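Side-chain contact in fatty acid metabolism regulator protein (Bacillus subtilis, PDB 1VI0), which represses genes for fatty acid transport and beta-oxidation as a DNA-binding homodimer whose binding to DNA is inhibited by long-chain fatty acyl-CoA: residues L129-L132 with D133-T137. Residues are numbered along the deposited sequence; the frame is centred on the assembly and turned at random.
Sequences LNIL and DGILT
N130 and D133, three residues apart on one helix, are joined by a water: it donates to D133 OD2 at 2.7 Å and accepts a weak bond from N130 ND2. The other carboxylate oxygen, D133 OD1, forms a salt bridge with R155 of helix 151-171, so both oxygens are engaged. With CG beside its own backbone N (chi1 -78°), the D133 carboxylate lies back along the preceding turn, OD1 3.2 Å from L129 O; the R155 charge probably eases this meeting of two acceptors. Replacing this aspartate by an alanine is likely to leave R155 without its acidic mate here and the water without this acceptor.

Among apolar groups, I131 CG2 reaches I135 CD1 at 4.0 Å, the two side chains crossing at a slant. I131 continues onto I68 and M71 of helix 52-75, I135 onto A81 and L85 at the start of helix 81-97.

Four backbone N-H to O=C hydrogen bonds tie the turns, from D133 N to L129 O (2.9 Å) through L136 N to L132 O (3.1 Å). This i to i+4 pattern marks regular alpha-helix, here part of helix 115-141 in the TetR-family ligand-binding domain, where L129 touches the bound dodecyl-CoA.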
ATOM      1  N   LEU A 129       4.396  -7.732 -11.291  1.00 16.17           N
ATOM      2  CA  LEU A 129       2.990  -7.715 -11.700  1.00 18.22           C
ATOM      3  C   LEU A 129       2.788  -8.540 -12.965  1.00 17.50           C
ATOM      4  O   LEU A 129       1.760  -9.182 -13.154  1.00 18.87           O
ATOM      5  CB  LEU A 129       2.489  -6.297 -11.827  1.00 19.04           C
ATOM      6  CG  LEU A 129       2.713  -5.428 -10.563  1.00 18.36           C
ATOM      7  CD1 LEU A 129       2.209  -4.007 -10.834  1.00 24.60           C
ATOM      8  CD2 LEU A 129       1.997  -6.028  -9.370  1.00 19.61           C
ATOM      9  N   ASN A 130       3.759  -8.458 -13.890  1.00 19.05           N
ATOM     10  CA  ASN A 130       3.714  -9.239 -15.127  1.00 18.71           C
ATOM     11  C   ASN A 130       3.627 -10.757 -14.789  1.00 15.84           C
ATOM     12  O   ASN A 130       2.915 -11.440 -15.473  1.00 15.43           O
ATOM     13  CB  ASN A 130       4.936  -9.033 -15.987  1.00 23.08           C
ATOM     14  CG  ASN A 130       4.979  -7.760 -16.778  1.00 27.92           C
ATOM     15  OD1 ASN A 130       6.083  -7.356 -17.241  1.00 34.58           O
ATOM     16  ND2 ASN A 130       3.866  -7.095 -16.944  1.00 29.27           N
ATOM     17  N   ILE A 131       4.378 -11.185 -13.774  1.00 15.64           N
ATOM     18  CA  ILE A 131       4.329 -12.611 -13.357  1.00 16.65           C
ATOM     19  C   ILE A 131       2.942 -12.969 -12.897  1.00 13.69           C
ATOM     20  O   ILE A 131       2.377 -14.018 -13.361  1.00 15.05           O
ATOM     21  CB  ILE A 131       5.392 -12.899 -12.290  1.00 19.07           C
ATOM     22  CG1 ILE A 131       6.774 -12.889 -12.945  1.00 23.09           C
ATOM     23  CG2 ILE A 131       5.117 -14.256 -11.631  1.00 20.57           C
ATOM     24  CD1 ILE A 131       7.891 -12.957 -11.923  1.00 26.36           C
ATOM     25  N   LEU A 132       2.273 -12.136 -12.098  1.00 14.12           N
ATOM     26  CA  LEU A 132       0.907 -12.322 -11.660  1.00 16.12           C
ATOM     27  C   LEU A 132      -0.089 -12.359 -12.779  1.00 14.49           C
ATOM     28  O   LEU A 132      -0.890 -13.299 -12.957  1.00 14.88           O
ATOM     29  CB  LEU A 132       0.416 -11.276 -10.619  1.00 16.28           C
ATOM     30  CG  LEU A 132       1.271 -11.172  -9.349  1.00 17.81           C
ATOM     31  CD1 LEU A 132       0.758 -10.031  -8.446  1.00 20.21           C
ATOM     32  CD2 LEU A 132       1.241 -12.474  -8.569  1.00 22.08           C
ATOM     33  N   ASP A 133       0.175 -11.487 -13.836  1.00 12.86           N
ATOM     34  CA  ASP A 133      -0.748 -11.464 -14.963  1.00 16.91           C
ATOM     35  C   ASP A 133      -0.648 -12.779 -15.777  1.00 14.79           C
ATOM     36  O   ASP A 133      -1.726 -13.289 -16.171  1.00 16.68           O
ATOM     37  CB  ASP A 133      -0.353 -10.327 -15.921  1.00 16.73           C
ATOM     38  CG  ASP A 133      -0.802  -8.969 -15.428  1.00 21.78           C
ATOM     39  OD1 ASP A 133      -1.223  -8.818 -14.255  1.00 21.59           O
ATOM     40  OD2 ASP A 133      -0.756  -7.976 -16.214  1.00 25.32           O
ATOM     41  N   GLY A 134       0.518 -13.275 -15.976  1.00 15.18           N
ATOM     42  CA  GLY A 134       0.776 -14.542 -16.727  1.00 15.48           C
ATOM     43  C   GLY A 134       0.158 -15.706 -15.939  1.00 17.52           C
ATOM     44  O   GLY A 134      -0.399 -16.655 -16.481  1.00 18.63           O
ATOM     45  N   ILE A 135       0.349 -15.755 -14.622  1.00 16.07           N
ATOM     46  CA  ILE A 135      -0.325 -16.845 -13.852  1.00 16.29           C
ATOM     47  C   ILE A 135      -1.810 -16.842 -14.100  1.00 15.69           C
ATOM     48  O   ILE A 135      -2.478 -17.837 -14.371  1.00 18.65           O
ATOM     49  CB  ILE A 135      -0.001 -16.696 -12.347  1.00 14.47           C
ATOM     50  CG1 ILE A 135       1.464 -16.949 -12.050  1.00 15.55           C
ATOM     51  CG2 ILE A 135      -0.950 -17.592 -11.556  1.00 17.41           C
ATOM     52  CD1 ILE A 135       1.888 -16.482 -10.649  1.00 20.90           C
ATOM     53  N   LEU A 136      -2.472 -15.675 -14.080  1.00 15.06           N
ATOM     54  CA  LEU A 136      -3.891 -15.501 -14.269  1.00 15.55           C
ATOM     55  C   LEU A 136      -4.311 -15.914 -15.705  1.00 16.22           C
ATOM     56  O   LEU A 136      -5.288 -16.589 -15.881  1.00 15.03           O
ATOM     57  CB  LEU A 136      -4.278 -14.049 -13.988  1.00 16.40           C
ATOM     58  CG  LEU A 136      -4.206 -13.650 -12.487  1.00 13.43           C
ATOM     59  CD1 LEU A 136      -4.368 -12.150 -12.277  1.00 14.68           C
ATOM     60  CD2 LEU A 136      -5.258 -14.476 -11.754  1.00 19.85           C
ATOM     61  N   THR A 137      -3.567 -15.401 -16.697  1.00 17.08           N
ATOM     62  CA  THR A 137      -3.973 -15.694 -18.108  1.00 16.46           C
ATOM     63  C   THR A 137      -3.753 -17.161 -18.472  1.00 13.91           C
ATOM     64  O   THR A 137      -4.547 -17.717 -19.220  1.00 16.58           O
ATOM     65  CB  THR A 137      -3.338 -14.742 -19.120  1.00 14.13           C
ATOM     66  OG1 THR A 137      -1.929 -14.778 -19.052  1.00 17.85           O
ATOM     67  CG2 THR A 137      -3.877 -13.324 -18.883  1.00 15.86           C
TER
HETATM   68  O   HOH W   1       1.547  -6.545 -15.876  1.00 41.13           O